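Local coordinates for putative uncharacterized protein PH0734 (Pyrococcus horikoshii, PDB 3D79) that is of unknown function but carries a PUA domain and probably binds RNA in the cytoplasm, at residues V133-K137 and Y138-L142; A80-N83 and L84-E87; R170-I173 and W174-T177; G124-E127 and G128-V131; V98-E101 and G102-P105. All blocks are in the same frame, centred on the assembly; numbering follows the deposited sequence.

Contact 1: V133-K137 and Y138-L142; sequences VVEEK and YGRPL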
loop_
_atom_site.group_PDB
_atom_site.type_symbol
_atom_site.label_atom_id
_atom_site.label_comp_id
_atom_site.label_asym_id
_atom_site.label_seq_id
_atom_site.Cartn_x
_atom_site.Cartn_y
_atom_site.Cartn_z
ATOM N N VAL A 133 -1.494 -3.353 4.777
ATOM C CA VAL A 133 -1.639 -4.276 5.892
ATOM C C VAL A 133 -0.354 -4.230 6.705
ATOM O O VAL A 133 0.729 -4.384 6.152
ATOM C CB VAL A 133 -1.885 -5.719 5.393
ATOM C CG1 VAL A 133 -2.140 -6.661 6.571
ATOM C CG2 VAL A 133 -3.060 -5.755 4.406
ATOM N N VAL A 134 -0.484 -4.008 8.013
ATOM C CA VAL A 134 0.681 -3.976 8.908
ATOM C C VAL A 134 0.437 -4.856 10.120
ATOM O O VAL A 134 -0.702 -4.983 10.566
ATOM C CB VAL A 134 1.020 -2.538 9.392
ATOM C CG1 VAL A 134 1.730 -1.766 8.293
ATOM C CG2 VAL A 134 -0.234 -1.811 9.878
ATOM N N GLU A 135 1.503 -5.443 10.656
ATOM C CA GLU A 135 1.391 -6.250 11.871
ATOM C C GLU A 135 1.574 -5.378 13.110
ATOM O O GLU A 135 2.323 -4.402 13.081
ATOM C CB GLU A 135 2.349 -7.452 11.859
ATOM C CG GLU A 135 3.808 -7.159 11.516
ATOM C CD GLU A 135 4.610 -6.586 12.682
ATOM O OE1 GLU A 135 5.519 -5.773 12.429
ATOM O OE2 GLU A 135 4.324 -6.938 13.850
ATOM N N GLU A 136 0.886 -5.739 14.188
ATOM C CA GLU A 136 0.710 -4.831 15.323
ATOM C C GLU A 136 1.951 -4.571 16.199
ATOM O O GLU A 136 1.950 -3.634 16.999
ATOM C CB GLU A 136 -0.503 -5.243 16.171
ATOM C CG GLU A 136 -0.370 -6.564 16.915
ATOM C CD GLU A 136 -1.591 -6.887 17.780
ATOM O OE1 GLU A 136 -2.238 -5.955 18.303
ATOM O OE2 GLU A 136 -1.909 -8.082 17.939
ATOM N N LYS A 137 3.009 -5.360 16.042
ATOM C CA LYS A 137 4.199 -5.168 16.882
ATOM C C LYS A 137 5.154 -4.079 16.371
ATOM O O LYS A 137 5.209 -2.990 16.951
ATOM C CB LYS A 137 4.922 -6.488 17.153
ATOM C CG LYS A 137 6.147 -6.340 18.046
ATOM C CD LYS A 137 6.610 -7.673 18.613
ATOM C CE LYS A 137 7.949 -7.532 19.336
ATOM N NZ LYS A 137 7.995 -6.382 20.295
ATOM N N TYR A 138 5.896 -4.365 15.301
ATOM C CA TYR A 138 6.838 -3.390 14.739
ATOM C C TYR A 138 6.178 -2.478 13.719
ATOM O O TYR A 138 6.816 -1.561 13.185
ATOM C CB TYR A 138 8.041 -4.089 14.098
ATOM C CG TYR A 138 8.835 -4.952 15.048
ATOM C CD1 TYR A 138 9.875 -4.413 15.809
ATOM C CD2 TYR A 138 8.547 -6.308 15.187
ATOM C CE1 TYR A 138 10.605 -5.206 16.685
ATOM C CE2 TYR A 138 9.269 -7.108 16.056
ATOM C CZ TYR A 138 10.296 -6.553 16.802
ATOM O OH TYR A 138 11.011 -7.352 17.662
ATOM N N GLY A 139 4.900 -2.729 13.440
ATOM C CA GLY A 139 4.198 -1.971 12.423
ATOM C C GLY A 139 4.879 -2.118 11.080
ATOM O O GLY A 139 4.908 -1.173 10.289
ATOM N N ARG A 140 5.443 -3.302 10.832
ATOM C CA ARG A 140 6.031 -3.613 9.537
ATOM C C ARG A 140 4.904 -3.923 8.563
ATOM O O ARG A 140 3.982 -4.662 8.903
ATOM C CB ARG A 140 6.974 -4.821 9.605
ATOM C CG ARG A 140 8.246 -4.622 10.419
ATOM C CD ARG A 140 8.974 -3.343 10.032
ATOM N NE ARG A 140 10.382 -3.391 10.428
ATOM C CZ ARG A 140 11.233 -2.373 10.324
ATOM N NH1 ARG A 140 10.827 -1.204 9.847
ATOM N NH2 ARG A 140 12.498 -2.527 10.705
ATOM N N PRO A 141 4.969 -3.345 7.354
ATOM C CA PRO A 141 3.934 -3.651 6.369
ATOM C C PRO A 141 4.149 -5.023 5.747
ATOM O O PRO A 141 5.291 -5.429 5.500
ATOM C CB PRO A 141 4.116 -2.548 5.331
ATOM C CG PRO A 141 5.587 -2.263 5.372
ATOM C CD PRO A 141 5.961 -2.387 6.829
ATOM N N LEU A 142 3.048 -5.732 5.513
ATOM C CA LEU A 142 3.093 -7.084 4.978
ATOM C C LEU A 142 2.593 -7.112 3.542
ATOM O O LEU A 142 3.012 -7.952 2.745
ATOM C CB LEU A 142 2.195 -8.012 5.802
ATOM C CG LEU A 142 2.316 -8.007 7.324
ATOM C CD1 LEU A 142 1.257 -8.913 7.916
ATOM C CD2 LEU A 142 3.713 -8.447 7.750
#
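A first torsion of 50° lodges CG of E135 between its own backbone N and carbonyl carbon, and a bend of 79° about the next bond curls the carboxylate back into the chain reversal, against the amides of K137, Y138 and R140. R140 N donates to OE1 of E135 at 2.9 Å, standing 38° above the carboxylate plane. K137 N reaches E135 OE2 at 3.0 Å, also well off that plane, while Y138 N adds weak bonds to both oxygens. The reversal closes the beta hairpin of strands 130-135 and 141-147, where L142 N bonds to V133 O (2.8 Å) and E135 N to R140 O (3.1 Å). In the non-hydrogen-bonded pair between them, V134 CG1 presses on P141 CA at 3.5 Å. At the exposed end K137 runs alongside Y138, with CG over the ring face and NZ in an off-centre cation-pi contact 4.7 Å from the ring centroid. With the short methyl of an alanine in place of E135, the amides of K137, Y138 and R140 would probably lose this acceptor and the turn be freer to shift. The R140 guanidinium pairs with D86 instead, and the E135 charge is probably stabilised by the main-chain N-H groups of the turn.

Contact 2: A80-N83 and L84-E87; sequences ALYN and LSDE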
loop_
_atom_site.group_PDB
_atom_site.type_symbol
_atom_site.label_atom_id
_atom_site.label_comp_id
_atom_site.label_asym_id
_atom_site.label_seq_id
_atom_site.Cartn_x
_atom_site.Cartn_y
_atom_site.Cartn_z
ATOM N N ALA A 80 8.371 0.568 -0.121
ATOM C CA ALA A 80 8.223 1.989 0.206
ATOM C C ALA A 80 7.642 2.179 1.610
ATOM O O ALA A 80 8.132 3.001 2.398
ATOM C CB ALA A 80 7.358 2.687 -0.828
ATOM N N LEU A 81 6.601 1.407 1.919
ATOM C CA LEU A 81 5.991 1.441 3.241
ATOM C C LEU A 81 6.934 0.891 4.312
ATOM O O LEU A 81 6.914 1.355 5.457
ATOM C CB LEU A 81 4.667 0.669 3.236
ATOM C CG LEU A 81 3.561 1.301 2.376
ATOM C CD1 LEU A 81 2.388 0.339 2.231
ATOM C CD2 LEU A 81 3.086 2.641 2.935
ATOM N N TYR A 82 7.743 -0.099 3.935
ATOM C CA TYR A 82 8.705 -0.696 4.865
ATOM C C TYR A 82 9.715 0.349 5.320
ATOM O O TYR A 82 9.985 0.493 6.520
ATOM C CB TYR A 82 9.422 -1.894 4.237
ATOM C CG TYR A 82 10.326 -2.601 5.225
ATOM C CD1 TYR A 82 9.837 -3.628 6.028
ATOM C CD2 TYR A 82 11.659 -2.215 5.376
ATOM C CE1 TYR A 82 10.663 -4.272 6.955
ATOM C CE2 TYR A 82 12.491 -2.850 6.299
ATOM C CZ TYR A 82 11.983 -3.874 7.078
ATOM O OH TYR A 82 12.806 -4.503 7.990
ATOM N N ASN A 83 10.265 1.083 4.359
ATOM C CA ASN A 83 11.192 2.166 4.680
ATOM C C ASN A 83 10.542 3.262 5.516
ATOM O O ASN A 83 11.151 3.777 6.457
ATOM C CB ASN A 83 11.842 2.709 3.403
ATOM C CG ASN A 83 12.824 1.725 2.803
ATOM O OD1 ASN A 83 13.437 0.931 3.522
ATOM N ND2 ASN A 83 12.975 1.762 1.484
ATOM N N LEU A 84 9.290 3.584 5.204
ATOM C CA LEU A 84 8.524 4.547 5.995
ATOM C C LEU A 84 8.266 4.080 7.426
ATOM O O LEU A 84 8.184 4.908 8.340
ATOM C CB LEU A 84 7.209 4.900 5.303
ATOM C CG LEU A 84 7.349 5.946 4.193
ATOM C CD1 LEU A 84 6.176 5.915 3.212
ATOM C CD2 LEU A 84 7.516 7.343 4.793
ATOM N N SER A 85 8.148 2.762 7.615
ATOM C CA SER A 85 7.903 2.178 8.946
ATOM C C SER A 85 9.111 2.306 9.888
ATOM O O SER A 85 8.997 2.045 11.092
ATOM C CB SER A 85 7.438 0.717 8.842
ATOM O OG SER A 85 8.511 -0.157 8.555
ATOM N N ASP A 86 10.260 2.699 9.337
ATOM C CA ASP A 86 11.430 3.062 10.147
ATOM C C ASP A 86 11.443 4.547 10.519
ATOM O O ASP A 86 12.310 4.996 11.284
ATOM C CB ASP A 86 12.728 2.698 9.423
ATOM C CG ASP A 86 13.085 1.232 9.567
ATOM O OD1 ASP A 86 12.674 0.601 10.560
ATOM O OD2 ASP A 86 13.786 0.707 8.682
ATOM N N GLU A 87 10.502 5.307 9.965
ATOM C CA GLU A 87 10.404 6.748 10.234
ATOM C C GLU A 87 9.180 7.078 11.079
ATOM O O GLU A 87 9.236 7.944 11.959
ATOM C CB GLU A 87 10.332 7.529 8.917
ATOM C CG GLU A 87 11.495 7.234 7.970
ATOM C CD GLU A 87 11.430 8.006 6.666
ATOM O OE1 GLU A 87 10.555 8.882 6.514
ATOM O OE2 GLU A 87 12.267 7.732 5.781
HETATM O O HOH W 1 14.574 1.588 6.048
#
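S85 folds back on the last turn of helix 78-84 and meets the carbonyls of L81 and Y82. Its CB lies against both, 3.5 Å from Y82 O. A first torsion of 77° then swings OG inward over the helix end, where it donates to Y82 O in a short bond of 2.6 Å. The same hydroxyl also bonds to R140, so it links a helix carbonyl to an arginine of another part of the fold. Y82 O takes a second, weak bond from S85 N, whose better partner is L81 O at 2.9 Å. One residue on, D86 N reaches N83 O at 3.2 Å, coming from 63° above the carbonyl plane. A water donating to N83 OD1 (2.8 Å) and to D86 OD2 (2.9 Å) ties these two exposed side chains together, and the other D86 oxygen forms a salt bridge with R140. L84 lies back along the helix, its CG 3.5 Å from A80 O. Around this turn, L81, Y82 and S85 rest on P141 of strand 141-147, L84 packs on W93 and on M40 of helix 34-40, and E87 touches K39 of that same helix.

Contact 3: R170-I173 and W174-T177; sequences RDKI and WEVT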
loop_
_atom_site.group_PDB
_atom_site.type_symbol
_atom_site.label_atom_id
_atom_site.label_comp_id
_atom_site.label_asym_id
_atom_site.label_seq_id
_atom_site.Cartn_x
_atom_site.Cartn_y
_atom_site.Cartn_z
ATOM N N ARG A 170 7.793 -10.597 0.133
ATOM C CA ARG A 170 8.221 -11.935 -0.326
ATOM C C ARG A 170 7.683 -12.366 -1.700
ATOM O O ARG A 170 8.070 -13.428 -2.196
ATOM C CB ARG A 170 7.913 -13.033 0.704
ATOM C CG ARG A 170 8.527 -12.836 2.076
ATOM C CD ARG A 170 8.253 -14.064 2.918
ATOM N NE ARG A 170 8.637 -13.886 4.312
ATOM C CZ ARG A 170 8.417 -14.784 5.267
ATOM N NH1 ARG A 170 7.809 -15.931 4.984
ATOM N NH2 ARG A 170 8.801 -14.533 6.512
ATOM N N ASP A 171 6.799 -11.576 -2.312
ATOM C CA ASP A 171 6.328 -11.907 -3.663
ATOM C C ASP A 171 7.338 -11.466 -4.735
ATOM O O ASP A 171 8.422 -10.975 -4.408
ATOM C CB ASP A 171 4.890 -11.401 -3.929
ATOM C CG ASP A 171 4.808 -9.896 -4.182
ATOM O OD1 ASP A 171 5.846 -9.214 -4.279
ATOM O OD2 ASP A 171 3.670 -9.392 -4.297
ATOM N N LYS A 172 6.994 -11.658 -6.004
ATOM C CA LYS A 172 7.928 -11.367 -7.083
ATOM C C LYS A 172 8.184 -9.871 -7.281
ATOM O O LYS A 172 9.291 -9.471 -7.643
ATOM C CB LYS A 172 7.481 -12.039 -8.383
ATOM C CG LYS A 172 7.799 -13.531 -8.434
ATOM C CD LYS A 172 9.310 -13.778 -8.450
ATOM C CE LYS A 172 9.651 -15.248 -8.247
ATOM N NZ LYS A 172 11.111 -15.458 -8.017
ATOM N N ILE A 173 7.164 -9.051 -7.028
ATOM C CA ILE A 173 7.332 -7.590 -7.047
ATOM C C ILE A 173 8.322 -7.154 -5.956
ATOM O O ILE A 173 9.218 -6.336 -6.202
ATOM C CB ILE A 173 5.980 -6.859 -6.891
ATOM C CG1 ILE A 173 5.075 -7.155 -8.096
ATOM C CG2 ILE A 173 6.194 -5.350 -6.740
ATOM C CD1 ILE A 173 3.612 -6.722 -7.947
ATOM N N TRP A 174 8.162 -7.720 -4.763
ATOM C CA TRP A 174 9.082 -7.491 -3.650
ATOM C C TRP A 174 10.517 -7.843 -4.038
ATOM O O TRP A 174 11.436 -7.069 -3.787
ATOM C CB TRP A 174 8.640 -8.300 -2.426
ATOM C CG TRP A 174 9.581 -8.239 -1.253
ATOM C CD1 TRP A 174 10.562 -9.141 -0.940
ATOM C CD2 TRP A 174 9.616 -7.237 -0.226
ATOM N NE1 TRP A 174 11.209 -8.760 0.209
ATOM C CE2 TRP A 174 10.647 -7.599 0.673
ATOM C CE3 TRP A 174 8.880 -6.069 0.024
ATOM C CZ2 TRP A 174 10.965 -6.832 1.799
ATOM C CZ3 TRP A 174 9.201 -5.306 1.148
ATOM C CH2 TRP A 174 10.230 -5.694 2.019
ATOM N N GLU A 175 10.699 -8.999 -4.674
ATOM C CA GLU A 175 12.041 -9.454 -5.058
ATOM C C GLU A 175 12.786 -8.416 -5.892
ATOM O O GLU A 175 13.980 -8.179 -5.676
ATOM C CB GLU A 175 11.976 -10.791 -5.805
ATOM C CG GLU A 175 11.607 -11.971 -4.914
ATOM C CD GLU A 175 11.806 -13.321 -5.585
ATOM O OE1 GLU A 175 12.410 -13.379 -6.679
ATOM O OE2 GLU A 175 11.356 -14.331 -5.006
ATOM N N VAL A 176 12.075 -7.784 -6.825
ATOM C CA VAL A 176 12.697 -6.842 -7.762
ATOM C C VAL A 176 12.677 -5.374 -7.315
ATOM O O VAL A 176 13.280 -4.526 -7.972
ATOM C CB VAL A 176 12.113 -6.966 -9.204
ATOM C CG1 VAL A 176 12.259 -8.396 -9.726
ATOM C CG2 VAL A 176 10.660 -6.502 -9.268
ATOM N N THR A 177 11.991 -5.078 -6.213
ATOM C CA THR A 177 11.893 -3.696 -5.713
ATOM C C THR A 177 12.575 -3.453 -4.357
ATOM O O THR A 177 12.887 -2.303 -4.014
ATOM C CB THR A 177 10.427 -3.233 -5.604
ATOM O OG1 THR A 177 9.700 -4.146 -4.773
ATOM C CG2 THR A 177 9.775 -3.143 -6.988
HETATM O O HOH W 2 10.617 -14.048 -1.829
#
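The buried side of this short helix is tight: T177 OG1 donates to I173 O at 2.7 Å, approaching 40° above the carbonyl plane, and the two side chains run alongside each other in the same direction. They pack into an apolar surround, where both touch I58, I173 also meets F52, L77 and I68, and T177 reaches P65 and I79. W174 swings its indole back over the start of the segment, with CG anti to the backbone N (chi1 175°), and R170 N stands over one ring face, 3.3 Å from W174 CG. The indole also packs on V78 and I79 of helix 78-84. Toward solvent the contacts are looser and polar. K172 NZ bridges to E175 OE1 at 2.8 Å from the syn side of the carboxylate, and a water spans R170 O and E175 OE2, its bond to the latter a long 3.3 Å. The helix start is fixed by D171, whose OD1 accepts from W174 N at 2.8 Å in a nearly straight bond while OD2 receives H168 N. With E175 N also bonded to D171 O at 3.0 Å, this is a classic aspartate N-cap, here opening the C-terminal helix 172-177.

Contact 4: G124-E127 and G128-V131; sequences GIKE and GDFV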
loop_
_atom_site.group_PDB
_atom_site.type_symbol
_atom_site.label_atom_id
_atom_site.label_comp_id
_atom_site.label_asym_id
_atom_site.label_seq_id
_atom_site.Cartn_x
_atom_site.Cartn_y
_atom_site.Cartn_z
ATOM N N GLY A 124 -11.758 5.469 8.139
ATOM C CA GLY A 124 -11.964 6.200 6.890
ATOM C C GLY A 124 -12.046 5.310 5.662
ATOM O O GLY A 124 -12.510 5.747 4.606
ATOM N N ILE A 125 -11.597 4.062 5.800
ATOM C CA ILE A 125 -11.601 3.080 4.712
ATOM C C ILE A 125 -13.025 2.728 4.265
ATOM O O ILE A 125 -13.889 2.425 5.094
ATOM C CB ILE A 125 -10.859 1.763 5.122
ATOM C CG1 ILE A 125 -9.355 1.995 5.271
ATOM C CG2 ILE A 125 -11.103 0.649 4.105
ATOM C CD1 ILE A 125 -8.646 0.916 6.087
ATOM N N LYS A 126 -13.256 2.780 2.956
ATOM C CA LYS A 126 -14.501 2.298 2.353
ATOM C C LYS A 126 -14.212 1.086 1.483
ATOM O O LYS A 126 -13.095 0.929 0.990
ATOM C CB LYS A 126 -15.134 3.380 1.481
ATOM C CG LYS A 126 -15.679 4.574 2.252
ATOM C CD LYS A 126 -16.610 5.414 1.376
ATOM C CE LYS A 126 -15.853 6.236 0.342
ATOM N NZ LYS A 126 -15.135 7.390 0.956
ATOM N N GLU A 127 -15.220 0.235 1.284
ATOM C CA GLU A 127 -15.100 -0.883 0.344
ATOM C C GLU A 127 -14.567 -0.362 -0.981
ATOM O O GLU A 127 -15.034 0.667 -1.474
ATOM C CB GLU A 127 -16.455 -1.558 0.110
ATOM C CG GLU A 127 -17.012 -2.299 1.308
ATOM C CD GLU A 127 -18.247 -3.129 0.973
ATOM O OE1 GLU A 127 -18.499 -3.384 -0.225
ATOM O OE2 GLU A 127 -18.957 -3.540 1.917
ATOM N N GLY A 128 -13.579 -1.057 -1.537
ATOM C CA GLY A 128 -12.991 -0.680 -2.820
ATOM C C GLY A 128 -11.712 0.128 -2.708
ATOM O O GLY A 128 -10.955 0.221 -3.676
ATOM N N ASP A 129 -11.482 0.712 -1.530
ATOM C CA ASP A 129 -10.281 1.521 -1.264
ATOM C C ASP A 129 -9.025 0.668 -1.273
ATOM O O ASP A 129 -9.038 -0.471 -0.788
ATOM C CB ASP A 129 -10.377 2.214 0.104
ATOM C CG ASP A 129 -11.271 3.452 0.103
ATOM O OD1 ASP A 129 -11.791 3.851 -0.964
ATOM O OD2 ASP A 129 -11.440 4.042 1.191
ATOM N N PHE A 130 -7.936 1.224 -1.806
ATOM C CA PHE A 130 -6.606 0.655 -1.625
ATOM C C PHE A 130 -6.243 0.778 -0.153
ATOM O O PHE A 130 -6.469 1.822 0.462
ATOM C CB PHE A 130 -5.562 1.448 -2.408
ATOM C CG PHE A 130 -5.398 1.029 -3.837
ATOM C CD1 PHE A 130 -5.306 -0.315 -4.190
ATOM C CD2 PHE A 130 -5.289 1.994 -4.830
ATOM C CE1 PHE A 130 -5.133 -0.692 -5.522
ATOM C CE2 PHE A 130 -5.117 1.632 -6.159
ATOM C CZ PHE A 130 -5.035 0.283 -6.507
ATOM N N VAL A 131 -5.672 -0.284 0.407
ATOM C CA VAL A 131 -5.247 -0.280 1.809
ATOM C C VAL A 131 -3.873 -0.929 1.930
ATOM O O VAL A 131 -3.438 -1.642 1.027
ATOM C CB VAL A 131 -6.256 -1.029 2.731
ATOM C CG1 VAL A 131 -7.608 -0.292 2.783
ATOM C CG2 VAL A 131 -6.426 -2.494 2.310
HETATM O O HOH W 3 -12.307 6.390 1.818
HETATM O O HOH W 4 -13.104 6.254 -1.264
HETATM O O HOH W 5 -13.971 2.899 -2.604
#
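K126 to D129 form a type II beta turn closed by D129 N on K126 O at 3.0 Å, with G128 at a positive phi where a CB would run into E127 O. The D129 side chain folds back across this turn. With CG beside the backbone N (chi1 -78°), OD2 comes over K126 N and accepts from it at 2.8 Å; the N-H points straight at the oxygen, though it stands 62° above the carboxylate plane. The carboxylate is also wrapped in water. One water donates to D129 OD2 at 2.6 Å and to G124 O while accepting from K126 NZ, a second donates to OD1 and accepts only weakly from the same ammonium, and a third, 2.7 Å from E127 O, also donates to D129 OD1. The two charged groups thus pair through solvent, with K126 NZ 5.0 Å from D129 OD2. An asparagine in place of D129 would probably weaken this pairing, removing the charge that faces the K126 ammonium across the waters. Beneath the turn, I125 crosses V131 at about a right angle, its CD1 3.7 Å from V131 CG1. These two residues pack on V97 of strand 96-99 and A147 of strand 141-147, G128 and D129 hydrogen-bond through their backbones to A147, and F130 turns the other way so that its ring meets F75 of strand 73-76.

Contact 5: V98-E101 and G102-P105; sequences VVDE and GAVP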
loop_
_atom_site.group_PDB
_atom_site.type_symbol
_atom_site.label_atom_id
_atom_site.label_comp_id
_atom_site.label_asym_id
_atom_site.label_seq_id
_atom_site.Cartn_x
_atom_site.Cartn_y
_atom_site.Cartn_z
ATOM N N VAL A 98 -4.522 -3.289 10.456
ATOM C CA VAL A 98 -3.553 -3.836 11.409
ATOM C C VAL A 98 -3.960 -5.248 11.811
ATOM O O VAL A 98 -5.096 -5.460 12.237
ATOM C CB VAL A 98 -3.432 -2.952 12.672
ATOM C CG1 VAL A 98 -2.231 -3.384 13.491
ATOM C CG2 VAL A 98 -3.297 -1.482 12.267
ATOM N N VAL A 99 -3.030 -6.191 11.671
ATOM C CA VAL A 99 -3.292 -7.608 11.972
ATOM C C VAL A 99 -2.476 -8.141 13.152
ATOM O O VAL A 99 -1.404 -7.607 13.481
ATOM C CB VAL A 99 -3.079 -8.536 10.729
ATOM C CG1 VAL A 99 -4.007 -8.139 9.589
ATOM C CG2 VAL A 99 -1.628 -8.556 10.279
ATOM N N ASP A 100 -2.997 -9.192 13.783
ATOM C CA ASP A 100 -2.295 -9.868 14.874
ATOM C C ASP A 100 -1.182 -10.783 14.358
ATOM O O ASP A 100 -1.082 -11.024 13.154
ATOM C CB ASP A 100 -3.260 -10.593 15.842
ATOM C CG ASP A 100 -4.128 -11.679 15.177
ATOM O OD1 ASP A 100 -3.764 -12.254 14.129
ATOM O OD2 ASP A 100 -5.193 -11.987 15.757
ATOM N N GLU A 101 -0.347 -11.283 15.268
ATOM C CA GLU A 101 0.822 -12.082 14.873
ATOM C C GLU A 101 0.448 -13.401 14.193
ATOM O O GLU A 101 1.190 -13.889 13.339
ATOM C CB GLU A 101 1.765 -12.322 16.062
ATOM C CG GLU A 101 1.133 -13.046 17.245
ATOM C CD GLU A 101 2.077 -13.159 18.432
ATOM O OE1 GLU A 101 1.598 -13.040 19.580
ATOM O OE2 GLU A 101 3.297 -13.351 18.220
ATOM N N GLY A 102 -0.707 -13.955 14.559
ATOM C CA GLY A 102 -1.220 -15.190 13.964
ATOM C C GLY A 102 -1.559 -15.074 12.489
ATOM O O GLY A 102 -1.491 -16.057 11.752
ATOM N N ALA A 103 -1.929 -13.868 12.062
ATOM C CA ALA A 103 -2.272 -13.601 10.664
ATOM C C ALA A 103 -1.055 -13.483 9.742
ATOM O O ALA A 103 -1.164 -13.676 8.526
ATOM C CB ALA A 103 -3.115 -12.348 10.572
ATOM N N VAL A 104 0.099 -13.166 10.320
ATOM C CA VAL A 104 1.295 -12.796 9.550
ATOM C C VAL A 104 1.797 -13.866 8.563
ATOM O O VAL A 104 1.927 -13.583 7.362
ATOM C CB VAL A 104 2.445 -12.309 10.488
ATOM C CG1 VAL A 104 3.732 -12.035 9.705
ATOM C CG2 VAL A 104 2.011 -11.067 11.242
ATOM N N PRO A 105 2.071 -15.092 9.051
ATOM C CA PRO A 105 2.647 -16.077 8.130
ATOM C C PRO A 105 1.725 -16.420 6.955
ATOM O O PRO A 105 2.208 -16.663 5.849
ATOM C CB PRO A 105 2.903 -17.298 9.024
ATOM C CG PRO A 105 2.056 -17.108 10.215
ATOM C CD PRO A 105 1.892 -15.641 10.410
#
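V99 and A103 meet where strand 96-99 of the PUA domain gives way, through a tight strand-to-helix turn, to helix 104-108. Their CB atoms approach to 3.8 Å, and CG2 of V99 also reaches the A103 methyl, so the alanine seats itself against the end of the strand. From its other neighbour, D100, that methyl is approached by two oxygens, the backbone O at 3.5 Å and OD1 at 3.6 Å. D100 places its carboxylate here because CG sits between the backbone N and the carbonyl carbon (chi1 60°), which brings OD1 around toward the amides that follow. A103 N has two acceptors on one residue: D100 O at 3.2 Å, met from 57° above its carbonyl plane, and, more weakly, D100 OD1. V104 N makes the next bond of the series, to E101 O at 3.3 Å, again from well above the carbonyl plane. Both main-chain bonds run from a residue to the third before it, as the chain turns toward helix 104-108. V104 lays CG2 on the D100 and E101 carbonyl oxygens, and its side chain also reaches E135 and L142 of the hairpin of strands 130-135 and 141-147. V99 faces the same hairpin through V133 and L142. The proline that follows has no N-H to give, and in its stead P105 CD lies 3.5 Å from E101 O.

Contact 1 joins two of the others. Across the sheet it meets contact 5, where the V134 O to V99 N distance of 2.8 Å and the E136 N to V99 O distance of 3.0 Å mark probable hydrogen bonds between adjacent strands. R140 NH1 also reaches into contact 2, 2.7 Å from D86 OD1 and 2.9 Å from S85 OG, tying the PUA hairpin to the end of helix 78-84. Contact 4 begins the strand that contact 1 ends, the two centres about 18 Å apart. Contact 3 approaches contact 2 to about 4 Å between nearest atoms and lies about 24 Å, centre to centre, from contact 4, across the chain's centre.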